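Local coordinates for extracellular solute-binding protein, family 3 (PDB 5SV6) that is of unknown function but has the architecture of a periplasmic solute-binding protein and is probably linked to the methanol dehydrogenase system, at residues T119-I131 against I279-L291. Numbering follows the deposited sequence.
Sequences TSDPYYKSGYAFI and IKAVLKDEGIPLL
Tyr124 packs against Leu283 of the last helix and Leu290 of the tail, and can be followed outward from its CB. Tyr124 CB touches Leu283 CD1 and Leu290 CD2, the latter at 3.8 Å, with the Tyr124 and Leu290 side chains crossing at about a right angle. Tyr124 CG meets Leu283 CD1 at 3.6 Å; next, Tyr124 CD1 faces Leu290 CD2 and Tyr124 CD2 again Leu283 CD1. Leu283 CD2, near Tyr124 CE2, stands over one face, 4.1 Å from the Tyr124 centroid and 10° off the normal, a CH-pi contact. Ile288 CG2 makes a looser, oblique approach to Tyr124 CE1, and Tyr123 CZ lies in plane at the ring edge, beside CE2. With chi1 at 67°, CG sits between the backbone N and the carbonyl carbon, which lays the ring across Leu283.

Polar bonds fix both ends of this apolar patch. Lys280, its chain bent at chi2 and chi4, brings NZ to 2.7 Å from Tyr123 O, above the carbonyl plane, and NZ also forms a salt bridge with Asp276. A methionine at Lys280 would probably leave Tyr123 O without this donor and Asp276 without its cationic mate. At the other end, Ser126 OG donates to Pro289 O over 2.8 Å, in the carbonyl plane, and Leu291 N bonds to Lys125 O at 2.8 Å with an N-H...O angle of 162°.

The Schellman motif at Gly287 ends the helix and precedes the tail, which crosses strand 118-133 near Lys125 and Ser126. Ile279 CG2 meets Tyr123 CD2 at 3.8 Å, side chains crossing at about a right angle, and Ile279 also touches Leu272 of helix 262-274; Pro289 rests on Ala216 of helix 216-224. The last helix and C-terminal tail thus pack on strand 118-133, which pairs antiparallel with 247-257, consistent with a type 2 periplasmic binding protein fold.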
# COMPACT_ATOMS: atom_id res chain seq x y z
N THR A 119 14.35 8.05 -6.61
CA THR A 119 13.46 8.10 -5.45
C THR A 119 13.97 9.11 -4.42
O THR A 119 15.17 9.25 -4.21
CB THR A 119 13.28 6.72 -4.77
OG1 THR A 119 14.57 6.11 -4.61
CG2 THR A 119 12.41 5.81 -5.62
N SER A 120 13.03 9.80 -3.79
CA SER A 120 13.36 10.80 -2.79
C SER A 120 13.85 10.10 -1.52
O SER A 120 13.76 8.87 -1.40
CB SER A 120 12.10 11.59 -2.45
OG SER A 120 11.21 10.78 -1.68
N ASP A 121 14.36 10.88 -0.58
CA ASP A 121 14.48 10.40 0.80
C ASP A 121 13.12 9.83 1.18
O ASP A 121 12.08 10.41 0.86
CB ASP A 121 14.83 11.55 1.76
CG ASP A 121 16.15 12.23 1.43
OD1 ASP A 121 17.05 11.56 0.89
OD2 ASP A 121 16.29 13.45 1.70
N PRO A 122 13.12 8.67 1.86
CA PRO A 122 11.85 8.07 2.29
C PRO A 122 11.09 9.03 3.21
O PRO A 122 11.72 9.64 4.08
CB PRO A 122 12.28 6.84 3.09
CG PRO A 122 13.69 6.56 2.68
CD PRO A 122 14.29 7.89 2.30
N TYR A 123 9.78 9.18 3.03
CA TYR A 123 9.03 10.06 3.92
C TYR A 123 8.19 9.29 4.93
O TYR A 123 7.62 9.87 5.85
CB TYR A 123 8.21 11.12 3.15
CG TYR A 123 7.14 10.58 2.21
CD1 TYR A 123 7.44 10.26 0.89
CD2 TYR A 123 5.84 10.44 2.64
CE1 TYR A 123 6.45 9.77 0.03
CE2 TYR A 123 4.85 9.98 1.80
CZ TYR A 123 5.15 9.64 0.50
OH TYR A 123 4.15 9.16 -0.31
N TYR A 124 8.11 7.97 4.75
CA TYR A 124 7.68 7.07 5.84
C TYR A 124 8.06 5.63 5.59
O TYR A 124 8.48 5.26 4.50
CB TYR A 124 6.17 7.17 6.13
CG TYR A 124 5.22 6.67 5.04
CD1 TYR A 124 4.42 5.55 5.25
CD2 TYR A 124 5.08 7.35 3.84
CE1 TYR A 124 3.53 5.10 4.27
CE2 TYR A 124 4.20 6.92 2.86
CZ TYR A 124 3.42 5.80 3.08
OH TYR A 124 2.54 5.38 2.11
N LYS A 125 7.86 4.81 6.61
CA LYS A 125 8.05 3.38 6.49
C LYS A 125 6.85 2.69 7.13
O LYS A 125 6.39 3.08 8.22
CB LYS A 125 9.36 2.98 7.20
CG LYS A 125 9.77 1.50 7.05
CD LYS A 125 11.05 1.25 7.86
CE LYS A 125 11.51 -0.20 7.77
NZ LYS A 125 12.82 -0.40 8.45
N SER A 126 6.30 1.70 6.45
CA SER A 126 5.22 0.93 7.06
C SER A 126 5.40 -0.54 6.71
O SER A 126 6.44 -0.92 6.18
CB SER A 126 3.85 1.45 6.60
OG SER A 126 2.83 0.95 7.44
N GLY A 127 4.43 -1.37 7.05
CA GLY A 127 4.55 -2.78 6.77
C GLY A 127 3.23 -3.46 6.49
O GLY A 127 2.17 -2.89 6.71
N TYR A 128 3.33 -4.68 5.96
CA TYR A 128 2.19 -5.57 5.84
C TYR A 128 1.78 -5.95 7.26
O TYR A 128 2.62 -5.98 8.15
CB TYR A 128 2.57 -6.82 5.02
CG TYR A 128 2.62 -6.50 3.55
CD1 TYR A 128 3.73 -5.87 3.00
CD2 TYR A 128 1.54 -6.77 2.72
CE1 TYR A 128 3.76 -5.53 1.66
CE2 TYR A 128 1.56 -6.44 1.39
CZ TYR A 128 2.68 -5.81 0.86
OH TYR A 128 2.70 -5.48 -0.47
N ALA A 129 0.49 -6.19 7.47
CA ALA A 129 -0.03 -6.44 8.81
C ALA A 129 -1.10 -7.52 8.83
O ALA A 129 -1.90 -7.62 7.90
CB ALA A 129 -0.58 -5.15 9.42
N PHE A 130 -1.11 -8.32 9.90
CA PHE A 130 -2.19 -9.26 10.18
C PHE A 130 -3.39 -8.52 10.73
O PHE A 130 -3.26 -7.69 11.63
CB PHE A 130 -1.74 -10.30 11.20
CG PHE A 130 -0.58 -11.12 10.73
CD1 PHE A 130 -0.78 -12.21 9.90
CD2 PHE A 130 0.71 -10.78 11.11
CE1 PHE A 130 0.29 -12.95 9.45
CE2 PHE A 130 1.79 -11.52 10.67
CZ PHE A 130 1.58 -12.61 9.85
N ILE A 131 -4.56 -8.81 10.17
CA ILE A 131 -5.78 -8.13 10.57
C ILE A 131 -6.83 -9.19 10.91
O ILE A 131 -7.21 -9.98 10.05
CB ILE A 131 -6.28 -7.21 9.44
CG1 ILE A 131 -5.28 -6.05 9.25
CG2 ILE A 131 -7.68 -6.68 9.75
CD1 ILE A 131 -5.43 -5.29 7.93
N ILE A 279 3.30 16.22 6.78
CA ILE A 279 3.28 14.93 6.10
C ILE A 279 3.00 13.78 7.08
O ILE A 279 2.10 12.95 6.85
CB ILE A 279 4.61 14.69 5.37
CG1 ILE A 279 4.71 15.63 4.16
CG2 ILE A 279 4.76 13.24 4.95
CD1 ILE A 279 6.07 15.65 3.50
N LYS A 280 3.75 13.74 8.17
CA LYS A 280 3.51 12.73 9.20
C LYS A 280 2.11 12.84 9.82
O LYS A 280 1.51 11.83 10.19
CB LYS A 280 4.58 12.81 10.30
CG LYS A 280 6.00 12.43 9.83
CD LYS A 280 6.05 11.00 9.27
CE LYS A 280 7.47 10.47 9.14
NZ LYS A 280 8.31 11.19 8.15
N ALA A 281 1.59 14.06 9.94
CA ALA A 281 0.26 14.25 10.52
C ALA A 281 -0.85 13.65 9.67
O ALA A 281 -1.77 13.03 10.18
CB ALA A 281 -0.00 15.73 10.77
N VAL A 282 -0.76 13.84 8.36
CA VAL A 282 -1.70 13.22 7.43
C VAL A 282 -1.67 11.70 7.56
O VAL A 282 -2.71 11.05 7.65
CB VAL A 282 -1.38 13.62 5.97
CG1 VAL A 282 -2.14 12.73 4.98
CG2 VAL A 282 -1.71 15.08 5.74
N LEU A 283 -0.46 11.15 7.58
CA LEU A 283 -0.30 9.70 7.62
C LEU A 283 -0.86 9.12 8.92
O LEU A 283 -1.51 8.09 8.92
CB LEU A 283 1.18 9.35 7.49
CG LEU A 283 1.85 9.70 6.17
CD1 LEU A 283 3.34 9.51 6.29
CD2 LEU A 283 1.27 8.84 5.06
N LYS A 284 -0.59 9.81 10.02
CA LYS A 284 -1.03 9.38 11.34
C LYS A 284 -2.56 9.49 11.46
O LYS A 284 -3.22 8.61 11.99
CB LYS A 284 -0.34 10.25 12.38
CG LYS A 284 -0.47 9.83 13.83
CD LYS A 284 0.62 10.52 14.64
CE LYS A 284 0.58 10.15 16.11
NZ LYS A 284 -0.74 10.48 16.71
N ASP A 285 -3.11 10.58 10.94
CA ASP A 285 -4.56 10.77 10.92
C ASP A 285 -5.25 9.66 10.14
O ASP A 285 -6.34 9.21 10.50
CB ASP A 285 -4.91 12.12 10.33
CG ASP A 285 -6.39 12.30 10.15
OD1 ASP A 285 -7.06 12.62 11.15
OD2 ASP A 285 -6.87 12.13 9.00
N GLU A 286 -4.62 9.24 9.05
CA GLU A 286 -5.13 8.15 8.24
C GLU A 286 -5.17 6.82 9.01
O GLU A 286 -5.96 5.93 8.68
CB GLU A 286 -4.29 8.01 6.96
CG GLU A 286 -4.75 6.89 6.02
CD GLU A 286 -6.02 7.21 5.22
OE1 GLU A 286 -6.52 8.36 5.28
OE2 GLU A 286 -6.51 6.30 4.51
N GLY A 287 -4.32 6.68 10.03
CA GLY A 287 -4.28 5.48 10.85
C GLY A 287 -3.14 4.55 10.49
O GLY A 287 -3.10 3.39 10.89
N ILE A 288 -2.19 5.08 9.72
CA ILE A 288 -1.08 4.29 9.20
C ILE A 288 -0.01 4.10 10.27
O ILE A 288 0.43 5.08 10.88
CB ILE A 288 -0.43 5.01 8.00
CG1 ILE A 288 -1.43 5.14 6.84
CG2 ILE A 288 0.86 4.30 7.55
CD1 ILE A 288 -0.88 5.90 5.65
N PRO A 289 0.39 2.84 10.52
CA PRO A 289 1.49 2.54 11.44
C PRO A 289 2.81 2.99 10.82
O PRO A 289 3.14 2.64 9.69
CB PRO A 289 1.46 1.01 11.57
CG PRO A 289 0.13 0.59 11.07
CD PRO A 289 -0.28 1.61 10.05
N LEU A 290 3.55 3.79 11.58
CA LEU A 290 4.77 4.40 11.11
C LEU A 290 5.96 3.76 11.79
O LEU A 290 6.04 3.73 13.02
CB LEU A 290 4.75 5.90 11.39
CG LEU A 290 3.67 6.64 10.60
CD1 LEU A 290 3.66 8.12 10.95
CD2 LEU A 290 3.89 6.42 9.11
N LEU A 291 6.89 3.24 10.99
CA LEU A 291 8.01 2.49 11.51
C LEU A 291 9.33 3.27 11.38
O LEU A 291 10.36 2.80 11.86
CB LEU A 291 8.13 1.16 10.78
CG LEU A 291 7.01 0.19 11.15
CD1 LEU A 291 6.85 -0.90 10.10
CD2 LEU A 291 7.33 -0.40 12.51